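Local coordinates for delta toxin (Clostridium perfringens, PDB 2YGT), which is a haemolytic, zinc-binding toxin that probably damages host cells by forming a beta-barrel pore in their membranes, at residues A[196-201]-A[253-258]. Residues are numbered along the deposited sequence; the frame is centred on the assembly and turned at random.
Sequences QMFMRS and NSYHIA
Tyr255, on the long strand 241-259 of this haemolysin-type beta-pore-forming toxin, lays its ring against a type I beta turn running from Gln196 to Met199, closed by the hydrogen bond from Met199 N to Gln196 O (3.2 Å). An edge-to-face aromatic pair leads the contact: Phe198 directs its ring edge at the Tyr255 face, with planes at 85° and centroids 5.6 Å apart. Over that face Phe198 CB also makes a CH-pi contact, 4.0 Å from the ring centroid and 25° off the normal, so one residue meets the tyrosine through both its ring edge and its CB. Tyr255 has CG anti to its own backbone N (chi1 178°), which extends the ring from the strand toward the turn. Met197 passes it in the opposing direction, CG lying 3.9 Å from Tyr255 CE1 at an oblique approach, while the same Met197 CG sits above one face of the Phe198 ring, toward its rim. Phe198 also makes edge-to-face pairs with Trp89 and Phe177, tying the turn to the sheet that holds strand 241-259. Tyr255 OH donates a hydrogen bond to Asn195 O, just before the turn. Met199 N lies 3.4 Å from Tyr255 OH, but its poor angle rules out a hydrogen bond; Met199 CB touches that oxygen at 3.4 Å.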
loop_
_atom_site.group_PDB
_atom_site.type_symbol
_atom_site.label_atom_id
_atom_site.label_comp_id
_atom_site.label_asym_id
_atom_site.label_seq_id
_atom_site.Cartn_x
_atom_site.Cartn_y
_atom_site.Cartn_z
ATOM N N GLN A 196 -25.544 -10.965 1.299
ATOM C CA GLN A 196 -25.421 -11.534 -0.041
ATOM C C GLN A 196 -24.246 -10.977 -0.845
ATOM O O GLN A 196 -24.220 -11.091 -2.073
ATOM C CB GLN A 196 -26.712 -11.304 -0.833
ATOM C CG GLN A 196 -27.992 -11.563 -0.060
ATOM C CD GLN A 196 -29.199 -10.909 -0.711
ATOM O OE1 GLN A 196 -29.650 -11.328 -1.779
ATOM N NE2 GLN A 196 -29.726 -9.873 -0.068
ATOM N N MET A 197 -23.269 -10.389 -0.163
ATOM C CA MET A 197 -22.187 -9.698 -0.859
ATOM C C MET A 197 -21.421 -10.574 -1.858
ATOM O O MET A 197 -21.071 -10.109 -2.942
ATOM C CB MET A 197 -21.240 -8.991 0.124
ATOM C CG MET A 197 -20.452 -9.904 1.041
ATOM S SD MET A 197 -19.627 -8.960 2.348
ATOM C CE MET A 197 -18.788 -7.714 1.383
ATOM N N PHE A 198 -21.171 -11.833 -1.506
ATOM C CA PHE A 198 -20.443 -12.730 -2.408
ATOM C C PHE A 198 -21.275 -13.936 -2.845
ATOM O O PHE A 198 -20.739 -14.956 -3.278
ATOM C CB PHE A 198 -19.120 -13.184 -1.782
ATOM C CG PHE A 198 -18.183 -12.053 -1.465
ATOM C CD1 PHE A 198 -17.844 -11.125 -2.436
ATOM C CD2 PHE A 198 -17.641 -11.916 -0.196
ATOM C CE1 PHE A 198 -16.987 -10.078 -2.148
ATOM C CE2 PHE A 198 -16.780 -10.875 0.098
ATOM C CZ PHE A 198 -16.455 -9.952 -0.882
ATOM N N MET A 199 -22.592 -13.800 -2.736
ATOM C CA MET A 199 -23.522 -14.852 -3.129
ATOM C C MET A 199 -23.893 -14.743 -4.616
ATOM O O MET A 199 -24.470 -13.747 -5.052
ATOM C CB MET A 199 -24.771 -14.791 -2.244
ATOM C CG MET A 199 -25.740 -15.942 -2.422
ATOM S SD MET A 199 -27.312 -15.629 -1.582
ATOM C CE MET A 199 -26.755 -15.422 0.103
ATOM N N ARG A 200 -23.553 -15.768 -5.393
ATOM C CA ARG A 200 -23.805 -15.748 -6.832
ATOM C C ARG A 200 -25.295 -15.832 -7.157
ATOM O O ARG A 200 -25.769 -15.207 -8.106
ATOM C CB ARG A 200 -23.053 -16.882 -7.533
ATOM C CG ARG A 200 -23.162 -16.844 -9.047
ATOM C CD ARG A 200 -22.258 -17.880 -9.695
ATOM N NE ARG A 200 -21.838 -17.464 -11.031
ATOM C CZ ARG A 200 -22.414 -17.864 -12.160
ATOM N NH1 ARG A 200 -23.443 -18.701 -12.127
ATOM N NH2 ARG A 200 -21.957 -17.429 -13.327
ATOM N N SER A 201 -26.027 -16.613 -6.371
ATOM C CA SER A 201 -27.458 -16.765 -6.581
ATOM C C SER A 201 -28.138 -17.222 -5.301
ATOM O O SER A 201 -27.484 -17.702 -4.374
ATOM C CB SER A 201 -27.743 -17.757 -7.709
ATOM O OG SER A 201 -27.628 -19.095 -7.256
ATOM N N ASN A 253 -11.407 -12.978 6.519
ATOM C CA ASN A 253 -12.731 -13.291 7.043
ATOM C C ASN A 253 -13.309 -14.521 6.349
ATOM O O ASN A 253 -12.852 -14.906 5.273
ATOM C CB ASN A 253 -13.677 -12.099 6.890
ATOM C CG ASN A 253 -13.426 -11.022 7.925
ATOM O OD1 ASN A 253 -14.142 -10.024 7.987
ATOM N ND2 ASN A 253 -12.406 -11.223 8.750
ATOM N N SER A 254 -14.304 -15.140 6.972
ATOM C CA SER A 254 -14.949 -16.312 6.398
ATOM C C SER A 254 -16.386 -15.982 6.021
ATOM O O SER A 254 -17.232 -15.778 6.891
ATOM C CB SER A 254 -14.922 -17.484 7.384
ATOM O OG SER A 254 -13.592 -17.911 7.641
ATOM N N TYR A 255 -16.647 -15.913 4.721
ATOM C CA TYR A 255 -17.998 -15.697 4.221
ATOM C C TYR A 255 -18.688 -17.043 4.024
ATOM O O TYR A 255 -18.323 -17.816 3.140
ATOM C CB TYR A 255 -17.965 -14.906 2.910
ATOM C CG TYR A 255 -19.331 -14.669 2.299
ATOM C CD1 TYR A 255 -20.182 -13.695 2.809
ATOM C CD2 TYR A 255 -19.769 -15.422 1.216
ATOM C CE1 TYR A 255 -21.433 -13.482 2.257
ATOM C CE2 TYR A 255 -21.013 -15.214 0.655
ATOM C CZ TYR A 255 -21.841 -14.244 1.178
ATOM O OH TYR A 255 -23.078 -14.036 0.620
ATOM N N HIS A 256 -19.674 -17.322 4.870
ATOM C CA HIS A 256 -20.405 -18.584 4.825
ATOM C C HIS A 256 -21.704 -18.447 4.045
ATOM O O HIS A 256 -22.445 -17.481 4.228
ATOM C CB HIS A 256 -20.747 -19.051 6.242
ATOM C CG HIS A 256 -19.563 -19.494 7.045
ATOM N ND1 HIS A 256 -19.475 -20.747 7.611
ATOM C CD2 HIS A 256 -18.421 -18.848 7.379
ATOM C CE1 HIS A 256 -18.328 -20.856 8.259
ATOM N NE2 HIS A 256 -17.669 -19.718 8.132
ATOM N N ILE A 257 -21.978 -19.415 3.178
ATOM C CA ILE A 257 -23.325 -19.587 2.645
ATOM C C ILE A 257 -23.905 -20.908 3.145
ATOM O O ILE A 257 -23.237 -21.942 3.116
ATOM C CB ILE A 257 -23.376 -19.526 1.099
ATOM C CG1 ILE A 257 -22.443 -20.571 0.482
ATOM C CG2 ILE A 257 -23.033 -18.127 0.613
ATOM C CD1 ILE A 257 -22.574 -20.687 -1.021
ATOM N N ALA A 258 -25.141 -20.858 3.627
ATOM C CA ALA A 258 -25.806 -22.039 4.160
ATOM C C ALA A 258 -27.201 -22.161 3.565
ATOM O O ALA A 258 -27.951 -21.187 3.516
ATOM C CB ALA A 258 -25.880 -21.969 5.677
#